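Local coordinates for putative host cell surface-exposed lipoprotein (Streptococcus phage TP-J34, PDB 4EQQ) that mediates superinfection exclusion as a phage-encoded lipoprotein of the host cell surface, probably by targeting the tape measure protein of incoming phage, at residues L67-A70 with K71-Q74; L77-P81 with D82-D86; S9-P12 with K13-T17; M31-E34 with E35-Q39; I60-N63 with K64-L67. One frame throughout, in Å; residues are numbered along the deposited sequence.

All five contacts are local, at helix starts or along a helix of this all-helical ectodomain. Contacts 2 to 5 sit where helices begin. Contact 1 lies further along helix 62-77, whose start is contact 5; the two share L67, and their centres are about 11 Å apart. Contact 2 opens helix 81-91 and packs on contact 1 through I84, with centres about 9 Å apart. Contact 4 opens helix 33-42 and touches contact 5 where L36 meets I60 and Y62. Contact 3 is remote, its centre about 32 Å from that of contact 1. K69 of contact 1 holds a sulfate, probably from the crystallisation liquor, that the second subunit also binds.

Contact 1 (L67-A70 with K71-Q74); sequences LEKA and KQYQ. With SO4 (sulfate ion), chain D.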
loop_
_atom_site.group_PDB
_atom_site.type_symbol
_atom_site.label_atom_id
_atom_site.label_comp_id
_atom_site.label_asym_id
_atom_site.label_seq_id
_atom_site.Cartn_x
_atom_site.Cartn_y
_atom_site.Cartn_z
ATOM N N LEU A 67 0.752 -7.664 9.283
ATOM C CA LEU A 67 0.171 -6.879 10.381
ATOM C C LEU A 67 -0.025 -5.406 9.962
ATOM O O LEU A 67 -1.097 -4.846 10.187
ATOM C CB LEU A 67 1.049 -6.987 11.660
ATOM C CG LEU A 67 0.623 -6.140 12.876
ATOM C CD1 LEU A 67 -0.869 -6.358 13.237
ATOM C CD2 LEU A 67 1.527 -6.412 14.068
ATOM N N GLU A 68 1.008 -4.794 9.359
ATOM C CA GLU A 68 0.940 -3.402 8.902
ATOM C C GLU A 68 -0.137 -3.223 7.818
ATOM O O GLU A 68 -0.899 -2.254 7.858
ATOM C CB GLU A 68 2.325 -2.892 8.449
ATOM C CG GLU A 68 3.337 -2.723 9.587
ATOM C CD GLU A 68 2.841 -1.984 10.823
ATOM O OE1 GLU A 68 2.847 -2.585 11.923
ATOM O OE2 GLU A 68 2.353 -0.842 10.671
ATOM N N LYS A 69 -0.251 -4.190 6.897
ATOM C CA LYS A 69 -1.292 -4.124 5.865
ATOM C C LYS A 69 -2.688 -4.288 6.503
ATOM O O LYS A 69 -3.630 -3.605 6.107
ATOM C CB LYS A 69 -1.066 -5.183 4.762
ATOM C CG LYS A 69 -1.874 -4.892 3.493
ATOM C CD LYS A 69 -1.435 -3.561 2.827
ATOM C CE LYS A 69 -2.307 -3.159 1.664
ATOM N NZ LYS A 69 -2.255 -4.165 0.568
ATOM N N ALA A 70 -2.806 -5.203 7.481
ATOM C CA ALA A 70 -4.050 -5.477 8.209
ATOM C C ALA A 70 -4.519 -4.213 8.944
ATOM O O ALA A 70 -5.702 -3.890 8.879
ATOM C CB ALA A 70 -3.834 -6.616 9.218
ATOM N N LYS A 71 -3.589 -3.483 9.607
ATOM C CA LYS A 71 -3.897 -2.224 10.305
ATOM C C LYS A 71 -4.417 -1.218 9.304
ATOM O O LYS A 71 -5.425 -0.570 9.576
ATOM C CB LYS A 71 -2.664 -1.642 11.021
ATOM C CG LYS A 71 -2.204 -2.430 12.249
ATOM C CD LYS A 71 -0.903 -1.817 12.767
ATOM C CE LYS A 71 -0.373 -2.505 13.996
ATOM N NZ LYS A 71 0.980 -1.990 14.361
ATOM N N GLN A 72 -3.760 -1.121 8.121
ATOM C CA GLN A 72 -4.184 -0.217 7.051
ATOM C C GLN A 72 -5.634 -0.515 6.627
ATOM O O GLN A 72 -6.439 0.414 6.553
ATOM C CB GLN A 72 -3.224 -0.293 5.854
ATOM C CG GLN A 72 -3.559 0.708 4.749
ATOM C CD GLN A 72 -2.659 0.579 3.538
ATOM O OE1 GLN A 72 -1.455 0.336 3.651
ATOM N NE2 GLN A 72 -3.232 0.744 2.347
ATOM N N TYR A 73 -5.975 -1.799 6.378
ATOM C CA TYR A 73 -7.346 -2.194 6.002
ATOM C C TYR A 73 -8.349 -1.852 7.098
ATOM O O TYR A 73 -9.449 -1.391 6.794
ATOM C CB TYR A 73 -7.441 -3.696 5.658
ATOM C CG TYR A 73 -6.776 -4.103 4.353
ATOM C CD1 TYR A 73 -6.669 -3.218 3.288
ATOM C CD2 TYR A 73 -6.259 -5.391 4.192
ATOM C CE1 TYR A 73 -6.073 -3.597 2.087
ATOM C CE2 TYR A 73 -5.638 -5.770 3.000
ATOM C CZ TYR A 73 -5.582 -4.887 1.938
ATOM O OH TYR A 73 -4.993 -5.269 0.758
ATOM N N GLN A 74 -7.974 -2.080 8.362
ATOM C CA GLN A 74 -8.847 -1.790 9.506
ATOM C C GLN A 74 -9.067 -0.297 9.667
ATOM O O GLN A 74 -10.209 0.132 9.782
ATOM C CB GLN A 74 -8.293 -2.399 10.811
ATOM C CG GLN A 74 -9.235 -2.173 12.005
ATOM C CD GLN A 74 -8.900 -3.018 13.194
ATOM O OE1 GLN A 74 -7.869 -2.839 13.827
ATOM N NE2 GLN A 74 -9.778 -3.942 13.526
HETATM S S SO4 D . -1.386 -3.032 -2.762
HETATM O O1 SO4 D . 0.047 -2.939 -2.451
HETATM O O2 SO4 D . -2.177 -2.713 -1.581
HETATM O O3 SO4 D . -1.725 -2.072 -3.817
HETATM O O4 SO4 D . -1.698 -4.392 -3.220
#
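K71 packs against both L67 and E68 one turn back in the middle of helix 62-77, part of a helix-turn-helix type fold. The chain of K71 is extended beyond CG. It runs beside E68 in the same direction, and its CE passes 3.9 Å from CG of L67. Its NZ then makes a salt bridge to E68 OE1 at 3.1 Å. NZ comes from the syn side and lies 16° out of the carboxylate plane. K64 adds a long, weak ion pair to the same oxygen. Q72 follows, and its side chain crosses that of K69 at a slant, with Q72 OE1 4.0 Å from K69 CD. Y73 comes next. Its backbone N bonds to K69 O, and that oxygen also lies over one face of the Y73 ring. The chain of K69 turns at chi2 (64°) and at chi4 (-62°), which brings its ammonium over to Y73. K69 NZ donates to Y73 OH at 3.0 Å and to sulfate O2 at 2.6 Å. D92 is hydrogen-bonded to Y73 OH and forms a salt bridge with K69 NZ, while F91 of the second subunit meets the ring. Q74 closes the segment in the regular helical pattern, its N bonded to A70 O at 3.0 Å.

Contact 2 (L77-P81 with D82-D86); sequences LSMSP and DAIRD
S80 is the N-cap of helix 81-91, and its side chain reaches A83 on the first turn. The capping bond runs from A83 N to S80 OG, 3.0 Å long and nearly straight at 160°. S80 OG sits between its own backbone N and carbonyl carbon (chi1 74°), which turns it back over the start of the helix. Two backbone bonds complete the turn: I84 N to S80 O, and R85 N to P81 O. The apolar contacts come from M79, just before the cap. Its CB lies 3.6 Å from I84 CG1. The chain then bends at chi3, and CE reaches A83 CB at 4.1 Å. Among charged groups, R85 NH2 meets D82 OD1 at 3.2 Å in a salt bridge. This bond is almost straight and lies in the guanidinium plane, with the oxygen approached nearly along its C-O axis. R85 NH1 has a second acid, D100. Residues 77-81 form the turn that joins helix 62-77 to helix 81-91. I84 faces helix 62-77 at A70, Y73 and Q74, and it also touches V103 on helix 96-104. M79 packs on Y73 and on F91 of the second subunit.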
loop_
_atom_site.group_PDB
_atom_site.type_symbol
_atom_site.label_atom_id
_atom_site.label_comp_id
_atom_site.label_asym_id
_atom_site.label_seq_id
_atom_site.Cartn_x
_atom_site.Cartn_y
_atom_site.Cartn_z
ATOM N N LEU A 77 -10.639 1.403 6.071
ATOM C CA LEU A 77 -11.920 0.910 5.568
ATOM C C LEU A 77 -12.848 0.271 6.580
ATOM O O LEU A 77 -13.941 -0.161 6.198
ATOM C CB LEU A 77 -11.666 -0.076 4.390
ATOM C CG LEU A 77 -10.968 0.496 3.141
ATOM C CD1 LEU A 77 -10.392 -0.624 2.275
ATOM C CD2 LEU A 77 -11.900 1.400 2.342
ATOM N N SER A 78 -12.419 0.164 7.852
ATOM C CA SER A 78 -13.229 -0.449 8.910
ATOM C C SER A 78 -13.698 -1.859 8.557
ATOM O O SER A 78 -14.793 -2.281 8.935
ATOM C CB SER A 78 -14.380 0.466 9.337
ATOM O OG SER A 78 -13.866 1.701 9.801
ATOM N N MET A 79 -12.846 -2.602 7.838
ATOM C CA MET A 79 -13.129 -3.994 7.499
ATOM C C MET A 79 -13.032 -4.843 8.762
ATOM O O MET A 79 -12.233 -4.537 9.659
ATOM C CB MET A 79 -12.124 -4.504 6.473
ATOM C CG MET A 79 -12.384 -3.971 5.084
ATOM S SD MET A 79 -11.019 -4.319 3.951
ATOM C CE MET A 79 -11.203 -6.099 3.742
ATOM N N SER A 80 -13.825 -5.917 8.825
ATOM C CA SER A 80 -13.797 -6.812 9.981
ATOM C C SER A 80 -12.493 -7.625 10.003
ATOM O O SER A 80 -11.897 -7.826 8.943
ATOM C CB SER A 80 -15.002 -7.759 9.962
ATOM O OG SER A 80 -14.860 -8.770 8.977
ATOM N N PRO A 81 -12.042 -8.129 11.177
ATOM C CA PRO A 81 -10.834 -8.971 11.197
ATOM C C PRO A 81 -10.928 -10.175 10.238
ATOM O O PRO A 81 -9.946 -10.495 9.573
ATOM C CB PRO A 81 -10.759 -9.428 12.664
ATOM C CG PRO A 81 -11.407 -8.314 13.418
ATOM C CD PRO A 81 -12.588 -7.961 12.546
ATOM N N ASP A 82 -12.114 -10.826 10.148
ATOM C CA ASP A 82 -12.317 -11.968 9.251
ATOM C C ASP A 82 -12.232 -11.560 7.790
ATOM O O ASP A 82 -11.636 -12.288 6.998
ATOM C CB ASP A 82 -13.647 -12.700 9.542
ATOM C CG ASP A 82 -13.638 -13.598 10.781
ATOM O OD1 ASP A 82 -12.527 -13.970 11.247
ATOM O OD2 ASP A 82 -14.736 -13.943 11.271
ATOM N N ALA A 83 -12.822 -10.412 7.422
ATOM C CA ALA A 83 -12.743 -9.915 6.048
ATOM C C ALA A 83 -11.287 -9.564 5.703
ATOM O O ALA A 83 -10.853 -9.812 4.580
ATOM C CB ALA A 83 -13.641 -8.699 5.854
ATOM N N ILE A 84 -10.534 -9.010 6.673
ATOM C CA ILE A 84 -9.114 -8.663 6.498
ATOM C C ILE A 84 -8.280 -9.919 6.289
ATOM O O ILE A 84 -7.440 -9.939 5.397
ATOM C CB ILE A 84 -8.576 -7.791 7.658
ATOM C CG1 ILE A 84 -9.224 -6.386 7.618
ATOM C CG2 ILE A 84 -7.025 -7.688 7.610
ATOM C CD1 ILE A 84 -9.105 -5.569 8.942
ATOM N N ARG A 85 -8.512 -10.967 7.104
ATOM C CA ARG A 85 -7.800 -12.241 6.984
ATOM C C ARG A 85 -7.934 -12.788 5.560
ATOM O O ARG A 85 -6.926 -13.166 4.962
ATOM C CB ARG A 85 -8.363 -13.261 7.988
ATOM C CG ARG A 85 -7.494 -14.522 8.143
ATOM C CD ARG A 85 -8.275 -15.709 8.705
ATOM N NE ARG A 85 -9.135 -15.309 9.816
ATOM C CZ ARG A 85 -8.766 -15.291 11.092
ATOM N NH1 ARG A 85 -7.547 -15.683 11.443
ATOM N NH2 ARG A 85 -9.610 -14.877 12.025
ATOM N N ASP A 86 -9.169 -12.806 5.004
ATOM C CA ASP A 86 -9.402 -13.308 3.635
ATOM C C ASP A 86 -8.746 -12.452 2.577
ATOM O O ASP A 86 -8.184 -12.987 1.624
ATOM C CB ASP A 86 -10.898 -13.472 3.334
ATOM C CG ASP A 86 -11.600 -14.479 4.223
ATOM O OD1 ASP A 86 -10.899 -15.294 4.870
ATOM O OD2 ASP A 86 -12.852 -14.463 4.263
#

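Contact 3 (S9-P12 with K13-T17); sequences SKVP and KEYRT
V11 and P12 pack on Y15 at the exposed start of helix 13-28, a local contact between the incoming loop and the first helical turn. P12 is the N-cap residue. Its ring lies over the Y15 ring in a CH-pi contact. P12 CD is 3.7 Å from the centroid of the Y15 ring and only 9° off the normal, so it sits above the middle of the face. V11 comes in across the Y15 side chain at about a right angle. Its CG2 is 3.4 Å from Y15 CD2, and its CG1 is 3.5 Å from Y15 CB. CG1 also meets CG of R16, whose chain runs past V11 in the opposite direction. The R16 chain bends at chi3 (-71°), which returns the guanidinium toward the loop. There NH2 lies 2.8 Å from V11 O. NH2 also makes a weak hydrogen bond to F8 O. P12 O lies over one face of the same guanidinium, toward its rim. The backbone grip is slight: Y15 N and R16 N both donate weakly to P12 O. Beyond the turn lies helix 48-57. The Y15 ring meets Y53 there with planes about 40° apart and touches D49 and A50, and V11 also packs on Y53.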
loop_
_atom_site.group_PDB
_atom_site.type_symbol
_atom_site.label_atom_id
_atom_site.label_comp_id
_atom_site.label_asym_id
_atom_site.label_seq_id
_atom_site.Cartn_x
_atom_site.Cartn_y
_atom_site.Cartn_z
ATOM N N SER A 9 28.465 -11.542 -0.957
ATOM C CA SER A 9 29.637 -11.066 -1.704
ATOM C C SER A 9 29.850 -11.730 -3.090
ATOM O O SER A 9 30.531 -11.167 -3.945
ATOM C CB SER A 9 30.890 -11.214 -0.850
ATOM O OG SER A 9 31.146 -12.580 -0.571
ATOM N N LYS A 10 29.293 -12.928 -3.284
ATOM C CA LYS A 10 29.421 -13.710 -4.518
ATOM C C LYS A 10 28.226 -13.515 -5.452
ATOM O O LYS A 10 28.105 -14.152 -6.496
ATOM C CB LYS A 10 29.547 -15.182 -4.147
ATOM C CG LYS A 10 30.811 -15.481 -3.388
ATOM C CD LYS A 10 30.823 -16.905 -2.940
ATOM C CE LYS A 10 32.230 -17.418 -2.799
ATOM N NZ LYS A 10 33.016 -16.692 -1.770
ATOM N N VAL A 11 27.326 -12.642 -5.048
ATOM C CA VAL A 11 26.087 -12.414 -5.766
ATOM C C VAL A 11 26.261 -11.247 -6.751
ATOM O O VAL A 11 27.058 -10.353 -6.472
ATOM C CB VAL A 11 24.979 -12.268 -4.704
ATOM C CG1 VAL A 11 24.462 -10.856 -4.524
ATOM C CG2 VAL A 11 23.892 -13.292 -4.897
ATOM N N PRO A 12 25.577 -11.234 -7.920
ATOM C CA PRO A 12 25.749 -10.104 -8.843
ATOM C C PRO A 12 25.322 -8.797 -8.189
ATOM O O PRO A 12 24.502 -8.812 -7.267
ATOM C CB PRO A 12 24.816 -10.462 -10.007
ATOM C CG PRO A 12 24.663 -11.924 -9.930
ATOM C CD PRO A 12 24.622 -12.217 -8.469
ATOM N N LYS A 13 25.882 -7.674 -8.670
ATOM C CA LYS A 13 25.559 -6.336 -8.183
ATOM C C LYS A 13 24.032 -6.092 -8.222
ATOM O O LYS A 13 23.453 -5.578 -7.256
ATOM C CB LYS A 13 26.333 -5.294 -9.011
ATOM C CG LYS A 13 25.880 -3.843 -8.861
ATOM C CD LYS A 13 26.208 -3.231 -7.515
ATOM C CE LYS A 13 26.221 -1.713 -7.525
ATOM N NZ LYS A 13 25.386 -1.120 -8.609
ATOM N N GLU A 14 23.394 -6.524 -9.318
ATOM C CA GLU A 14 21.954 -6.448 -9.541
ATOM C C GLU A 14 21.153 -7.032 -8.376
ATOM O O GLU A 14 20.132 -6.462 -8.023
ATOM C CB GLU A 14 21.593 -7.188 -10.840
ATOM C CG GLU A 14 20.121 -7.132 -11.219
ATOM C CD GLU A 14 19.639 -8.155 -12.231
ATOM O OE1 GLU A 14 18.439 -8.110 -12.593
ATOM O OE2 GLU A 14 20.454 -9.004 -12.663
ATOM N N TYR A 15 21.603 -8.171 -7.800
ATOM C CA TYR A 15 20.906 -8.812 -6.682
ATOM C C TYR A 15 20.995 -7.917 -5.432
ATOM O O TYR A 15 20.023 -7.826 -4.679
ATOM C CB TYR A 15 21.510 -10.192 -6.375
ATOM C CG TYR A 15 21.174 -11.335 -7.318
ATOM C CD1 TYR A 15 21.050 -11.121 -8.687
ATOM C CD2 TYR A 15 21.163 -12.648 -6.867
ATOM C CE1 TYR A 15 20.821 -12.178 -9.569
ATOM C CE2 TYR A 15 20.931 -13.715 -7.739
ATOM C CZ TYR A 15 20.738 -13.473 -9.085
ATOM O OH TYR A 15 20.539 -14.526 -9.949
ATOM N N ARG A 16 22.158 -7.265 -5.221
ATOM C CA ARG A 16 22.378 -6.373 -4.064
ATOM C C ARG A 16 21.536 -5.111 -4.219
ATOM O O ARG A 16 20.957 -4.642 -3.245
ATOM C CB ARG A 16 23.877 -6.032 -3.890
ATOM C CG ARG A 16 24.728 -7.251 -3.522
ATOM C CD ARG A 16 26.118 -6.874 -3.019
ATOM N NE ARG A 16 26.941 -6.360 -4.105
ATOM C CZ ARG A 16 27.726 -7.112 -4.870
ATOM N NH1 ARG A 16 28.411 -6.564 -5.863
ATOM N NH2 ARG A 16 27.832 -8.418 -4.646
ATOM N N THR A 17 21.420 -4.600 -5.448
ATOM C CA THR A 17 20.578 -3.434 -5.734
ATOM C C THR A 17 19.097 -3.823 -5.539
ATOM O O THR A 17 18.313 -3.022 -5.016
ATOM C CB THR A 17 20.931 -2.854 -7.127
ATOM O OG1 THR A 17 22.334 -2.594 -7.141
ATOM C CG2 THR A 17 20.242 -1.526 -7.407
#

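Contact 4 (M31-E34 with E35-Q39); sequences MSKE and ELRSQ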
loop_
_atom_site.group_PDB
_atom_site.type_symbol
_atom_site.label_atom_id
_atom_site.label_comp_id
_atom_site.label_asym_id
_atom_site.label_seq_id
_atom_site.Cartn_x
_atom_site.Cartn_y
_atom_site.Cartn_z
ATOM N N MET A 31 3.908 -5.047 1.485
ATOM C CA MET A 31 3.750 -6.157 0.546
ATOM C C MET A 31 4.005 -7.521 1.101
ATOM O O MET A 31 4.893 -7.719 1.940
ATOM C CB MET A 31 4.677 -5.968 -0.664
ATOM C CG MET A 31 4.428 -4.686 -1.422
ATOM S SD MET A 31 5.605 -4.553 -2.776
ATOM C CE MET A 31 5.332 -2.855 -3.264
ATOM N N SER A 32 3.291 -8.496 0.531
ATOM C CA SER A 32 3.525 -9.899 0.820
ATOM C C SER A 32 4.740 -10.252 -0.015
ATOM O O SER A 32 5.139 -9.458 -0.883
ATOM C CB SER A 32 2.315 -10.736 0.400
ATOM O OG SER A 32 2.190 -10.832 -1.006
ATOM N N LYS A 33 5.347 -11.413 0.250
ATOM C CA LYS A 33 6.493 -11.881 -0.520
ATOM C C LYS A 33 6.150 -11.934 -2.008
ATOM O O LYS A 33 6.973 -11.540 -2.834
ATOM C CB LYS A 33 6.921 -13.273 -0.033
ATOM C CG LYS A 33 8.241 -13.763 -0.628
ATOM C CD LYS A 33 8.575 -15.204 -0.230
ATOM C CE LYS A 33 8.922 -15.378 1.232
ATOM N NZ LYS A 33 9.229 -16.801 1.551
ATOM N N GLU A 34 4.945 -12.448 -2.354
ATOM C CA GLU A 34 4.530 -12.584 -3.756
ATOM C C GLU A 34 4.289 -11.232 -4.448
ATOM O O GLU A 34 4.657 -11.053 -5.607
ATOM C CB GLU A 34 3.334 -13.551 -3.907
ATOM C CG GLU A 34 3.644 -14.980 -3.468
ATOM C CD GLU A 34 4.950 -15.584 -3.951
ATOM O OE1 GLU A 34 5.270 -15.436 -5.149
ATOM O OE2 GLU A 34 5.667 -16.193 -3.123
ATOM N N GLU A 35 3.727 -10.268 -3.707
ATOM C CA GLU A 35 3.516 -8.912 -4.228
ATOM C C GLU A 35 4.854 -8.239 -4.550
ATOM O O GLU A 35 5.025 -7.657 -5.628
ATOM C CB GLU A 35 2.728 -8.077 -3.227
ATOM C CG GLU A 35 1.242 -8.350 -3.334
ATOM C CD GLU A 35 0.396 -7.681 -2.275
ATOM O OE1 GLU A 35 0.887 -7.483 -1.136
ATOM O OE2 GLU A 35 -0.791 -7.412 -2.569
ATOM N N LEU A 36 5.814 -8.381 -3.636
ATOM C CA LEU A 36 7.159 -7.819 -3.763
ATOM C C LEU A 36 7.928 -8.470 -4.911
ATOM O O LEU A 36 8.574 -7.771 -5.693
ATOM C CB LEU A 36 7.913 -7.947 -2.427
ATOM C CG LEU A 36 9.358 -7.417 -2.417
ATOM C CD1 LEU A 36 9.412 -5.912 -2.765
ATOM C CD2 LEU A 36 10.002 -7.681 -1.088
ATOM N N ARG A 37 7.789 -9.801 -5.056
ATOM C CA ARG A 37 8.436 -10.571 -6.116
ATOM C C ARG A 37 8.010 -10.054 -7.488
ATOM O O ARG A 37 8.851 -9.868 -8.379
ATOM C CB ARG A 37 8.074 -12.068 -5.976
ATOM C CG ARG A 37 8.947 -12.993 -6.823
ATOM C CD ARG A 37 8.308 -14.375 -7.024
ATOM N NE ARG A 37 8.038 -15.059 -5.756
ATOM C CZ ARG A 37 8.951 -15.691 -5.027
ATOM N NH1 ARG A 37 10.218 -15.727 -5.421
ATOM N NH2 ARG A 37 8.612 -16.259 -3.880
ATOM N N SER A 38 6.690 -9.853 -7.650
ATOM C CA SER A 38 6.056 -9.343 -8.859
ATOM C C SER A 38 6.461 -7.868 -9.094
ATOM O O SER A 38 6.828 -7.513 -10.207
ATOM C CB SER A 38 4.545 -9.498 -8.758
ATOM O OG SER A 38 3.909 -8.900 -9.877
ATOM N N GLN A 39 6.452 -7.030 -8.037
ATOM C CA GLN A 39 6.842 -5.619 -8.129
ATOM C C GLN A 39 8.269 -5.441 -8.699
ATOM O O GLN A 39 8.469 -4.623 -9.603
ATOM C CB GLN A 39 6.747 -4.949 -6.748
ATOM C CG GLN A 39 7.167 -3.472 -6.741
ATOM C CD GLN A 39 6.157 -2.540 -7.378
ATOM O OE1 GLN A 39 4.976 -2.853 -7.500
ATOM N NE2 GLN A 39 6.593 -1.351 -7.772
#
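The guanidinium of R37 meets the carboxylate of E34 at its edge. Their planes are 22° apart. R37 grips side-on with two nitrogens, each taking its own oxygen. NE donates to E34 OE1 at 2.9 Å, and NH2 donates to E34 OE2 at 3.0 Å. Both oxygens are met on the syn side, with the nitrogens tilted out of the carboxylate plane. OE2 lies almost in the guanidinium plane, while OE1 is slightly out of it. The aliphatic part of K33 runs beside R37, and K33 CD is 3.8 Å from NH2. E34 bends at chi2 (-46°), which brings its acid alongside the arginine. R37 NH1 has a further salt bridge to D52 on helix 48-57, and K33 NZ pairs with E56.

At the start of helix 33-42, S32 and E35 form a capping box. E35 N donates to S32 OG at 3.2 Å. In return S32 N donates at 3.1 Å and 168° to E35 OE1, which is met at its anti lone pair, away from OE2. S32 OG is also bonded to D92 O.

The M31 chain is extended beyond CG and crosses the Q39 side chain at about a right angle. Its SD lies 3.7 Å from L36 CA, and its CE reaches Q39 CG. L36 turns to Y25 and V55, on helices 13-28 and 48-57.

The capping box ties up two backbone N-H groups at the helix start. E35 OE2 lies close to D92 OD1, which could raise the proton affinity of either acid, though the salt bridge from K69 to D92 would offset this. The two bonds between R37 and E34 should limit rotation of both flat groups.

Contact 5 (I60-N63 with K64-L67); sequences IDYN and KQAL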
loop_
_atom_site.group_PDB
_atom_site.type_symbol
_atom_site.label_atom_id
_atom_site.label_comp_id
_atom_site.label_asym_id
_atom_site.label_seq_id
_atom_site.Cartn_x
_atom_site.Cartn_y
_atom_site.Cartn_z
ATOM N N ILE A 60 13.356 -9.277 5.444
ATOM C CA ILE A 60 11.950 -8.878 5.610
ATOM C C ILE A 60 11.182 -9.866 6.469
ATOM O O ILE A 60 11.240 -11.078 6.234
ATOM C CB ILE A 60 11.240 -8.585 4.253
ATOM C CG1 ILE A 60 11.952 -7.447 3.486
ATOM C CG2 ILE A 60 9.738 -8.271 4.461
ATOM C CD1 ILE A 60 11.681 -7.430 2.026
ATOM N N ASP A 61 10.445 -9.331 7.453
ATOM C CA ASP A 61 9.556 -10.115 8.286
ATOM C C ASP A 61 8.145 -9.944 7.665
ATOM O O ASP A 61 7.486 -8.928 7.880
ATOM C CB ASP A 61 9.584 -9.627 9.752
ATOM C CG ASP A 61 8.801 -10.537 10.696
ATOM O OD1 ASP A 61 7.910 -11.269 10.216
ATOM O OD2 ASP A 61 9.103 -10.539 11.910
ATOM N N TYR A 62 7.691 -10.956 6.920
ATOM C CA TYR A 62 6.386 -10.942 6.257
ATOM C C TYR A 62 5.197 -11.016 7.212
ATOM O O TYR A 62 4.099 -10.602 6.831
ATOM C CB TYR A 62 6.334 -11.986 5.141
ATOM C CG TYR A 62 7.270 -11.629 4.010
ATOM C CD1 TYR A 62 6.970 -10.587 3.130
ATOM C CD2 TYR A 62 8.479 -12.295 3.845
ATOM C CE1 TYR A 62 7.851 -10.226 2.115
ATOM C CE2 TYR A 62 9.353 -11.963 2.813
ATOM C CZ TYR A 62 9.039 -10.924 1.958
ATOM O OH TYR A 62 9.894 -10.632 0.926
ATOM N N ASN A 63 5.420 -11.487 8.469
ATOM C CA ASN A 63 4.365 -11.488 9.497
ATOM C C ASN A 63 4.084 -10.032 9.857
ATOM O O ASN A 63 2.930 -9.648 10.022
ATOM C CB ASN A 63 4.819 -12.226 10.768
ATOM C CG ASN A 63 4.931 -13.712 10.585
ATOM O OD1 ASN A 63 4.040 -14.341 10.058
ATOM N ND2 ASN A 63 6.010 -14.308 11.050
ATOM N N LYS A 64 5.153 -9.236 10.015
ATOM C CA LYS A 64 5.075 -7.802 10.340
ATOM C C LYS A 64 4.476 -7.022 9.144
ATOM O O LYS A 64 3.690 -6.094 9.349
ATOM C CB LYS A 64 6.472 -7.292 10.734
ATOM C CG LYS A 64 6.692 -5.785 10.650
ATOM C CD LYS A 64 6.051 -5.040 11.791
ATOM C CE LYS A 64 6.526 -3.614 11.851
ATOM N NZ LYS A 64 5.929 -2.928 13.014
ATOM N N GLN A 65 4.825 -7.418 7.903
ATOM C CA GLN A 65 4.260 -6.798 6.697
ATOM C C GLN A 65 2.741 -7.016 6.676
ATOM O O GLN A 65 1.997 -6.095 6.361
ATOM C CB GLN A 65 4.875 -7.408 5.414
ATOM C CG GLN A 65 6.350 -7.102 5.204
ATOM C CD GLN A 65 6.608 -5.632 5.070
ATOM O OE1 GLN A 65 7.228 -5.016 5.924
ATOM N NE2 GLN A 65 6.144 -5.041 3.995
ATOM N N ALA A 66 2.292 -8.256 6.985
ATOM C CA ALA A 66 0.867 -8.607 7.021
ATOM C C ALA A 66 0.150 -7.792 8.086
ATOM O O ALA A 66 -0.944 -7.297 7.826
ATOM C CB ALA A 66 0.688 -10.096 7.286
ATOM N N LEU A 67 0.752 -7.664 9.283
ATOM C CA LEU A 67 0.171 -6.879 10.381
ATOM C C LEU A 67 -0.025 -5.406 9.962
ATOM O O LEU A 67 -1.097 -4.846 10.187
ATOM C CB LEU A 67 1.049 -6.987 11.660
ATOM C CG LEU A 67 0.623 -6.140 12.876
ATOM C CD1 LEU A 67 -0.869 -6.358 13.237
ATOM C CD2 LEU A 67 1.527 -6.412 14.068
#
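D61 points its carboxylate forward over the first turn of helix 62-77 because its CG stands opposite the backbone N (chi1 -173°) and beside the carbonyl carbon. This places OD1 near the N-H groups of N63 and K64. Q65 takes the other course: CG lies beside its own N (chi1 -67°), which brings it to I60 CG2.

D61 is the N-cap. Its OD1 accepts weakly from N63 N at 3.0 Å and weakly from K64 N at 3.4 Å. The first bond is bent to 134°, and the second is straighter. The D61 side chain crosses that of K64 at about a right angle. D61 O accepts from Q65 N at 3.1 Å in its carbonyl plane, and A66 N bonds to Y62 O one residue on.

I60 supplies the apolar part. Its CG2 is 3.7 Å from Q65 CG and also lies over one face of the Y62 ring, toward the rim. Q65 CG meets the same ring at CD1, 4.1 Å away. The OH of Y62 bonds to V55 O, and both I60 and Y62 touch L36 on helix 33-42.

The cap thus gives one carboxylate oxygen to two amides of the open first turn. Its negative charge probably also interacts favourably with the helix dipole, though both side-chain bonds are weak.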